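Local coordinates for protein transcriptional activator of comK gene (Bacillus halodurans, PDB 2HQB) that probably activates transcription of the comK gene and, as a BMP-family lipoprotein with a periplasmic-binding-protein fold, is likely to bind a small ligand, at residues Ser225-Val230 with Val259-Glu264; His106-Ala111 with Tyr252-Asp257. All coordinates share one frame; numbering follows the deposited sequence.

Contact 1 of 2, residues Ser225-Val230 with Val259-Glu264; sequences STVQHV and VVSLGE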
# COMPACT_ATOMS: atom_id res chain seq x y z
N SER A 225 9.15 7.89 -0.29
CA SER A 225 7.82 7.33 -0.34
C SER A 225 7.79 5.96 0.31
O SER A 225 8.74 5.18 0.16
CB SER A 225 7.40 7.25 -1.81
OG SER A 225 8.21 8.13 -2.59
N THR A 226 6.72 5.67 1.04
CA THR A 226 6.54 4.36 1.66
C THR A 226 5.81 3.50 0.59
O THR A 226 4.60 3.47 0.51
CB THR A 226 5.75 4.46 3.04
OG1 THR A 226 4.46 5.06 2.87
CG2 THR A 226 6.53 5.30 4.03
N VAL A 227 6.58 2.81 -0.23
CA VAL A 227 6.04 2.03 -1.33
C VAL A 227 5.58 0.59 -1.07
O VAL A 227 6.26 -0.18 -0.40
CB VAL A 227 7.08 2.00 -2.46
CG1 VAL A 227 6.50 1.41 -3.72
CG2 VAL A 227 7.60 3.39 -2.69
N GLN A 228 4.42 0.24 -1.62
CA GLN A 228 3.88 -1.11 -1.52
C GLN A 228 3.73 -1.60 -2.96
O GLN A 228 2.96 -1.03 -3.73
CB GLN A 228 2.53 -1.10 -0.79
CG GLN A 228 2.67 -0.61 0.64
CD GLN A 228 1.41 -0.78 1.46
OE1 GLN A 228 0.31 -0.57 0.97
NE2 GLN A 228 1.57 -1.16 2.73
N HIS A 229 4.47 -2.65 -3.33
CA HIS A 229 4.43 -3.12 -4.71
C HIS A 229 3.36 -4.10 -5.04
O HIS A 229 3.62 -5.30 -5.14
CB HIS A 229 5.79 -3.69 -5.09
CG HIS A 229 6.93 -2.77 -4.81
ND1 HIS A 229 7.31 -1.77 -5.67
CD2 HIS A 229 7.72 -2.65 -3.72
CE1 HIS A 229 8.29 -1.07 -5.13
NE2 HIS A 229 8.56 -1.58 -3.95
N VAL A 230 2.16 -3.57 -5.25
CA VAL A 230 0.99 -4.36 -5.60
C VAL A 230 1.19 -5.11 -6.92
O VAL A 230 0.84 -6.29 -7.03
CB VAL A 230 -0.25 -3.47 -5.74
CG1 VAL A 230 -1.44 -4.30 -6.10
CG2 VAL A 230 -0.52 -2.73 -4.42
N VAL A 259 8.26 -6.79 -1.33
CA VAL A 259 7.21 -6.07 -2.00
C VAL A 259 6.82 -4.84 -1.20
O VAL A 259 5.70 -4.31 -1.33
CB VAL A 259 6.01 -6.97 -2.23
CG1 VAL A 259 6.41 -8.10 -3.12
CG2 VAL A 259 5.49 -7.50 -0.93
N VAL A 260 7.76 -4.40 -0.37
CA VAL A 260 7.58 -3.19 0.42
C VAL A 260 8.92 -2.53 0.48
O VAL A 260 9.94 -3.18 0.72
CB VAL A 260 7.14 -3.47 1.84
CG1 VAL A 260 7.25 -2.21 2.66
CG2 VAL A 260 5.71 -3.95 1.85
N SER A 261 8.94 -1.22 0.27
CA SER A 261 10.19 -0.49 0.28
C SER A 261 10.06 1.01 0.55
O SER A 261 9.03 1.49 1.02
CB SER A 261 10.86 -0.69 -1.07
OG SER A 261 9.99 -0.26 -2.09
N LEU A 262 11.14 1.73 0.27
CA LEU A 262 11.17 3.17 0.39
C LEU A 262 11.43 3.68 -1.02
O LEU A 262 12.08 3.01 -1.81
CB LEU A 262 12.29 3.65 1.32
CG LEU A 262 12.05 3.63 2.82
CD1 LEU A 262 13.00 4.61 3.43
CD2 LEU A 262 10.65 4.06 3.15
N GLY A 263 10.91 4.87 -1.32
CA GLY A 263 11.09 5.44 -2.63
C GLY A 263 12.41 6.17 -2.81
O GLY A 263 13.09 6.46 -1.82
N GLU A 264 12.75 6.48 -4.05
CA GLU A 264 14.01 7.14 -4.30
C GLU A 264 14.05 8.39 -3.48
O GLU A 264 13.13 9.21 -3.54
CB GLU A 264 14.20 7.46 -5.79
CG GLU A 264 13.44 8.66 -6.32
CD GLU A 264 13.86 9.00 -7.75
OE1 GLU A 264 13.76 8.12 -8.63
OE2 GLU A 264 14.29 10.16 -7.99

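Contact 2 of 2, residues His106-Ala111 with Tyr252-Asp257; sequences HFEGYA and YYDFQD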
# COMPACT_ATOMS: atom_id res chain seq x y z
N HIS A 106 -2.03 -9.22 2.42
CA HIS A 106 -1.93 -8.03 3.27
C HIS A 106 -0.52 -7.43 3.27
O HIS A 106 0.48 -8.15 3.30
CB HIS A 106 -2.28 -8.38 4.70
CG HIS A 106 -3.60 -9.04 4.85
ND1 HIS A 106 -4.74 -8.35 5.20
CD2 HIS A 106 -3.96 -10.34 4.74
CE1 HIS A 106 -5.75 -9.20 5.29
NE2 HIS A 106 -5.30 -10.42 5.03
N PHE A 107 -0.44 -6.11 3.22
CA PHE A 107 0.85 -5.45 3.26
C PHE A 107 1.06 -5.04 4.69
O PHE A 107 0.15 -4.56 5.38
CB PHE A 107 0.89 -4.23 2.37
CG PHE A 107 1.17 -4.55 0.95
CD1 PHE A 107 0.15 -4.64 0.03
CD2 PHE A 107 2.46 -4.79 0.54
CE1 PHE A 107 0.40 -4.96 -1.31
CE2 PHE A 107 2.74 -5.11 -0.79
CZ PHE A 107 1.71 -5.20 -1.73
N GLU A 108 2.29 -5.26 5.14
CA GLU A 108 2.67 -4.94 6.50
C GLU A 108 2.98 -3.45 6.52
O GLU A 108 3.83 -2.98 5.77
CB GLU A 108 3.87 -5.80 6.88
CG GLU A 108 3.82 -6.29 8.31
CD GLU A 108 2.57 -7.10 8.61
OE1 GLU A 108 2.43 -8.19 8.03
OE2 GLU A 108 1.74 -6.64 9.43
N GLY A 109 2.27 -2.70 7.37
CA GLY A 109 2.46 -1.26 7.41
C GLY A 109 3.39 -0.56 8.39
O GLY A 109 4.00 0.45 8.03
N TYR A 110 3.50 -1.05 9.62
CA TYR A 110 4.36 -0.42 10.63
C TYR A 110 5.78 -0.11 10.14
O TYR A 110 6.22 1.03 10.20
CB TYR A 110 4.42 -1.29 11.87
CG TYR A 110 5.16 -0.67 13.04
CD1 TYR A 110 4.53 0.21 13.93
CD2 TYR A 110 6.51 -0.94 13.24
CE1 TYR A 110 5.24 0.81 14.98
CE2 TYR A 110 7.23 -0.36 14.28
CZ TYR A 110 6.59 0.51 15.14
OH TYR A 110 7.37 1.12 16.08
N ALA A 111 6.50 -1.13 9.66
CA ALA A 111 7.88 -0.94 9.19
C ALA A 111 8.06 0.27 8.30
O ALA A 111 8.72 1.24 8.66
CB ALA A 111 8.36 -2.17 8.45
N TYR A 252 0.84 -12.40 4.89
CA TYR A 252 1.31 -11.04 5.17
C TYR A 252 2.66 -10.73 4.56
O TYR A 252 3.59 -11.50 4.72
CB TYR A 252 1.37 -10.81 6.67
CG TYR A 252 -0.00 -10.69 7.26
CD1 TYR A 252 -0.79 -11.82 7.51
CD2 TYR A 252 -0.56 -9.42 7.48
CE1 TYR A 252 -2.12 -11.70 7.96
CE2 TYR A 252 -1.88 -9.28 7.93
CZ TYR A 252 -2.66 -10.42 8.16
OH TYR A 252 -3.98 -10.26 8.56
N TYR A 253 2.76 -9.58 3.88
CA TYR A 253 4.01 -9.19 3.22
C TYR A 253 4.61 -7.89 3.74
O TYR A 253 3.88 -6.97 4.09
CB TYR A 253 3.76 -9.11 1.72
CG TYR A 253 3.19 -10.40 1.17
CD1 TYR A 253 1.89 -10.79 1.46
CD2 TYR A 253 3.96 -11.22 0.38
CE1 TYR A 253 1.38 -11.99 0.97
CE2 TYR A 253 3.46 -12.41 -0.11
CZ TYR A 253 2.18 -12.79 0.18
OH TYR A 253 1.73 -13.99 -0.31
N ASP A 254 5.93 -7.82 3.79
CA ASP A 254 6.61 -6.64 4.33
C ASP A 254 7.95 -6.46 3.65
O ASP A 254 8.17 -7.02 2.57
CB ASP A 254 6.84 -6.84 5.83
CG ASP A 254 7.03 -5.55 6.58
OD1 ASP A 254 7.23 -4.51 5.93
OD2 ASP A 254 6.99 -5.59 7.83
N PHE A 255 8.86 -5.70 4.27
CA PHE A 255 10.19 -5.48 3.67
C PHE A 255 10.97 -6.75 3.38
O PHE A 255 11.72 -6.82 2.43
CB PHE A 255 11.04 -4.61 4.57
CG PHE A 255 10.85 -3.13 4.36
CD1 PHE A 255 10.01 -2.39 5.20
CD2 PHE A 255 11.60 -2.44 3.42
CE1 PHE A 255 9.95 -1.00 5.11
CE2 PHE A 255 11.53 -1.05 3.32
CZ PHE A 255 10.71 -0.33 4.18
N GLN A 256 10.78 -7.76 4.23
CA GLN A 256 11.47 -9.03 4.08
C GLN A 256 10.99 -9.81 2.85
O GLN A 256 11.77 -10.53 2.24
CB GLN A 256 11.25 -9.87 5.34
CG GLN A 256 11.14 -9.06 6.64
CD GLN A 256 9.71 -9.04 7.19
OE1 GLN A 256 9.03 -10.07 7.19
NE2 GLN A 256 9.26 -7.88 7.67
N ASP A 257 9.73 -9.67 2.47
CA ASP A 257 9.21 -10.39 1.31
C ASP A 257 9.52 -9.70 -0.00
O ASP A 257 9.23 -10.23 -1.06
CB ASP A 257 7.71 -10.61 1.45
CG ASP A 257 7.29 -11.08 2.85
OD1 ASP A 257 6.16 -11.58 2.99
OD2 ASP A 257 8.09 -10.95 3.80

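Contact 1 of 2, residues Ser225-Val230 with Val259-Glu264
His-229 NE2 and Ser-261 OG lie 2.7 Å apart in a hydrogen bond that links the residue just past the end of one strand to the middle of its neighbour; either could be the donor. The imidazole gets there because CG stands anti to its carbonyl carbon (chi1 -52°), which swings the ring back along the strand. Its CD2 edge meets the peptide between Val-259 and Val-260, CD2 coming to 3.5 Å from Val-259 C, while Val-227 CG1 sits over one ring face, toward the rim. The same histidine is held at its backbone too, where His-229 N donates to Val-259 O at 2.9 Å from above the carbonyl plane. With an alanine here, Ser-261 OG would probably lose its cross-strand mate and be free to turn, and Val-227 CG1 would lose the ring lying against it. Further back, Ser-261 N gives a fairly straight bond to Val-227 O at 3.0 Å, whereas the return bond from Val-227 N to Ser-261 O is weak. Gly-263 N closes the ladder on Ser-225 O, approaching in the carbonyl plane on a lone pair. On the other face of the sheet, Leu-262 CD2 reaches back to 3.7 Å from Ser-225 O. Thr-226 lies on that face as well, its OG1 tied to Tyr-186 and Gly-209. His-229 also takes the N-cap position of helix 230-240, at the centre of an inverse gamma turn. An antiparallel edge strand, 260-262, thus completes the otherwise parallel C-terminal-lobe sheet of a type I periplasmic-binding-protein fold.

Contact 2 of 2, residues His106-Ala111 with Tyr252-Asp257
His-106 and Tyr-252 adopt similar first torsions, chi1 -54° and -72°, each placing CG anti to its own carbonyl carbon. As bridge partners on parallel strands they already point to the same face of the sheet, and these torsions lean the rings together. They form an offset stack with planes only 9° apart and centroids 4.4 Å from each other. Tyr-252 OH lies over the centre of the imidazole, and His-106 CD2 over the rim of the phenol. The histidine's NE2 is tied to Ser-104 OG, which should help fix how the ring is turned. In the backbone next to the stack, Tyr-253 bridges two residues of the other strand: its N donates to His-106 O at 2.8 Å, and its O accepts from Glu-108 N. Glu-108 bends at chi2 and brings OE1 alongside Tyr-252 CB and CD2, the carboxylate plane only moderately tilted from that of the phenol. Past the last bridge, Asp-254 OD1 stands 3.6 Å from Ala-111 CB and also accepts a weak hydrogen bond from Phe-255 N; OD2 is bonded to Tyr-284 OH. Ala-111 CB then meets the edge of the Phe-255 ring, 3.7 Å from CD1, and that ring packs edge-to-face with Phe-115 of helix 110-122. Two strands running side by side at the end of the N-terminal-lobe sheet and leaving it together for the other lobe are characteristic of the interlobe hinge of type I periplasmic binding proteins.

In the fold
From the N terminus the chain lays down five of the six strands of the first sheet, leaves it through 106-111 for helix 110-122, and lays down the parallel strands of the second lobe as far as 225-228. Helix 230-240 then leads back to strand 249-253, where contact 2 closes a loop of 140 residues. The chain next crosses over again, and strand 260-262 pairs with 225-228, so contact 1 closes a loop of 28 residues. The segments alternate along the sequence, so the two loops cross. Their centres lie about 10 Å apart, and Phe-107 packs on Val-259 and Val-260, joining the last strand pairs of both sheets across the hinge region.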